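Local coordinates for protein (congerin I) (Conger myriaster, PDB 1C1L) that binds beta-galactosides such as lactose as a homodimeric galectin of the conger eel, although its physiological function is not yet known, at residues S27-S32 against A126-L131. Numbering follows the deposited sequence.
Sequences SPQRFS and AGDARL. With GAL (beta-D-galactopyranose), chain B.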
loop_
_atom_site.group_PDB
_atom_site.type_symbol
_atom_site.label_atom_id
_atom_site.label_comp_id
_atom_site.label_asym_id
_atom_site.label_seq_id
_atom_site.Cartn_x
_atom_site.Cartn_y
_atom_site.Cartn_z
ATOM N N SER A 27 22.470 12.212 -0.167
ATOM C CA SER A 27 22.557 13.568 0.370
ATOM C C SER A 27 21.251 14.098 0.997
ATOM O O SER A 27 20.769 15.184 0.660
ATOM C CB SER A 27 23.036 14.467 -0.760
ATOM O OG SER A 27 24.168 13.817 -1.327
ATOM N N PRO A 28 20.596 13.358 1.888
ATOM C CA PRO A 28 19.342 13.761 2.490
ATOM C C PRO A 28 19.464 14.828 3.563
ATOM O O PRO A 28 20.457 14.948 4.276
ATOM C CB PRO A 28 18.773 12.480 3.021
ATOM C CG PRO A 28 20.017 11.810 3.547
ATOM C CD PRO A 28 21.109 12.173 2.558
ATOM N N GLN A 29 18.428 15.624 3.698
ATOM C CA GLN A 29 18.277 16.487 4.860
ATOM C C GLN A 29 17.498 15.690 5.887
ATOM O O GLN A 29 17.985 15.450 6.991
ATOM C CB GLN A 29 17.523 17.732 4.478
ATOM C CG GLN A 29 18.403 18.768 3.830
ATOM C CD GLN A 29 17.666 20.080 3.645
ATOM O OE1 GLN A 29 16.675 20.176 2.927
ATOM N NE2 GLN A 29 18.087 21.137 4.304
ATOM N N ARG A 30 16.287 15.235 5.520
ATOM C CA ARG A 30 15.426 14.513 6.437
ATOM C C ARG A 30 14.269 13.894 5.683
ATOM O O ARG A 30 14.015 14.300 4.548
ATOM C CB ARG A 30 14.832 15.453 7.494
ATOM C CG ARG A 30 13.978 16.591 6.909
ATOM C CD ARG A 30 13.592 17.480 8.068
ATOM N NE ARG A 30 12.816 18.631 7.640
ATOM C CZ ARG A 30 11.666 18.995 8.211
ATOM N NH1 ARG A 30 11.124 18.323 9.225
ATOM N NH2 ARG A 30 11.035 20.064 7.745
ATOM N N PHE A 31 13.604 12.910 6.279
ATOM C CA PHE A 31 12.360 12.419 5.707
ATOM C C PHE A 31 11.459 11.944 6.846
ATOM O O PHE A 31 11.936 11.543 7.918
ATOM C CB PHE A 31 12.597 11.250 4.715
ATOM C CG PHE A 31 12.816 9.886 5.342
ATOM C CD1 PHE A 31 14.073 9.551 5.847
ATOM C CD2 PHE A 31 11.740 8.996 5.460
ATOM C CE1 PHE A 31 14.249 8.320 6.474
ATOM C CE2 PHE A 31 11.933 7.772 6.090
ATOM C CZ PHE A 31 13.182 7.432 6.599
ATOM N N SER A 32 10.147 12.005 6.646
ATOM C CA SER A 32 9.217 11.546 7.650
ATOM C C SER A 32 8.180 10.559 7.152
ATOM O O SER A 32 7.811 10.527 5.979
ATOM C CB SER A 32 8.493 12.731 8.257
ATOM O OG SER A 32 7.908 13.557 7.253
ATOM N N ALA A 126 7.158 11.958 3.591
ATOM C CA ALA A 126 7.543 13.263 3.078
ATOM C C ALA A 126 9.053 13.443 3.183
ATOM O O ALA A 126 9.736 12.759 3.945
ATOM C CB ALA A 126 6.874 14.393 3.869
ATOM N N GLY A 127 9.604 14.332 2.373
ATOM C CA GLY A 127 11.023 14.612 2.474
ATOM C C GLY A 127 11.892 13.777 1.568
ATOM O O GLY A 127 11.477 13.336 0.492
ATOM N N ASP A 128 13.120 13.553 2.008
ATOM C CA ASP A 128 14.144 12.984 1.163
ATOM C C ASP A 128 14.237 11.476 1.129
ATOM O O ASP A 128 15.275 10.889 1.460
ATOM C CB ASP A 128 15.497 13.608 1.564
ATOM C CG ASP A 128 15.467 15.122 1.476
ATOM O OD1 ASP A 128 14.988 15.665 0.483
ATOM O OD2 ASP A 128 15.888 15.764 2.420
ATOM N N ALA A 129 13.165 10.863 0.660
ATOM C CA ALA A 129 13.109 9.425 0.532
ATOM C C ALA A 129 11.991 9.061 -0.429
ATOM O O ALA A 129 11.139 9.892 -0.734
ATOM C CB ALA A 129 12.824 8.773 1.883
ATOM N N ARG A 130 11.985 7.810 -0.878
ATOM C CA ARG A 130 10.998 7.274 -1.801
ATOM C C ARG A 130 10.280 6.099 -1.120
ATOM O O ARG A 130 10.945 5.175 -0.640
ATOM C CB ARG A 130 11.722 6.809 -3.068
ATOM C CG ARG A 130 10.826 6.297 -4.189
ATOM C CD ARG A 130 11.666 5.878 -5.377
ATOM N NE ARG A 130 10.814 5.452 -6.476
ATOM C CZ ARG A 130 10.863 4.225 -6.999
ATOM N NH1 ARG A 130 11.699 3.286 -6.544
ATOM N NH2 ARG A 130 10.056 3.942 -8.018
ATOM N N LEU A 131 8.951 6.142 -1.021
ATOM C CA LEU A 131 8.151 5.043 -0.484
ATOM C C LEU A 131 7.978 4.003 -1.596
ATOM O O LEU A 131 7.533 4.372 -2.673
ATOM C CB LEU A 131 6.760 5.531 -0.037
ATOM C CG LEU A 131 5.825 4.479 0.564
ATOM C CD1 LEU A 131 6.398 3.950 1.869
ATOM C CD2 LEU A 131 4.463 5.105 0.813
HETATM C C1 GAL B . 9.459 21.354 12.804
HETATM C C2 GAL B . 9.568 21.085 11.303
HETATM C C3 GAL B . 8.378 20.255 10.817
HETATM C C4 GAL B . 8.201 18.995 11.685
HETATM C C5 GAL B . 8.179 19.376 13.160
HETATM C C6 GAL B . 8.109 18.164 14.064
HETATM O O2 GAL B . 9.595 22.328 10.612
HETATM O O3 GAL B . 8.595 19.892 9.464
HETATM O O4 GAL B . 9.276 18.107 11.420
HETATM O O5 GAL B . 9.366 20.127 13.515
HETATM O O6 GAL B . 8.032 18.554 15.412
HETATM O O HOH W 1 16.723 18.248 0.764
#
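Phe31 meets Ala129 obliquely, the methyl CB of Ala129 lying 3.6 Å from ring atom CG of Phe31. With chi1 at 80°, CG sits between the backbone N and the carbonyl carbon, and the ring leads away from 126-131 into the interior, where it touches Phe88, Ile24 and Leu125. The Arg30 guanidinium presents its edge to galactose: NH1 bonds to O4 at 2.9 Å and to O3, while NH2 also bonds to O3. A salt bridge from NH1 to Asp47 and a cation-pi contact with Tyr52 further fix this group. One carboxylate oxygen of Asp128, OD2, accepts from two consecutive backbone amides. Gln29 N approaches OD2 of Asp128 at 2.8 Å from above the carboxylate plane, 38° out of it, whereas Arg30 N reaches the same OD2 at 3.2 Å on the anti side and closer to the plane. A water lies within hydrogen-bonding distance of both OD2 of Asp128 and OE1 of Gln29. In return, Asp128 N gives a nearly straight bond of 2.8 Å to Arg30 O, so side chain and backbone of one residue hold the start of strand 30-35. Beyond it the pairing is antiparallel: Ser32 N to Ala126 O (2.8 Å) and Ala126 N to Ser32 O (2.9 Å) make a hydrogen-bonded pair, and Phe31 faces Gly127 in a non-hydrogen-bonded one. CA of Phe31 and CA of Gly127 are 4.1 Å apart, and the positive phi of Gly127 suits a residue without a side chain. Asp128 centres an inverse gamma turn as the chain leaves strand 122-127 for strand 129-136 of the other sheet, a connection at the border of the galectin beta-sandwich, beside strand 30-35, which contributes Arg30 to the galactose site.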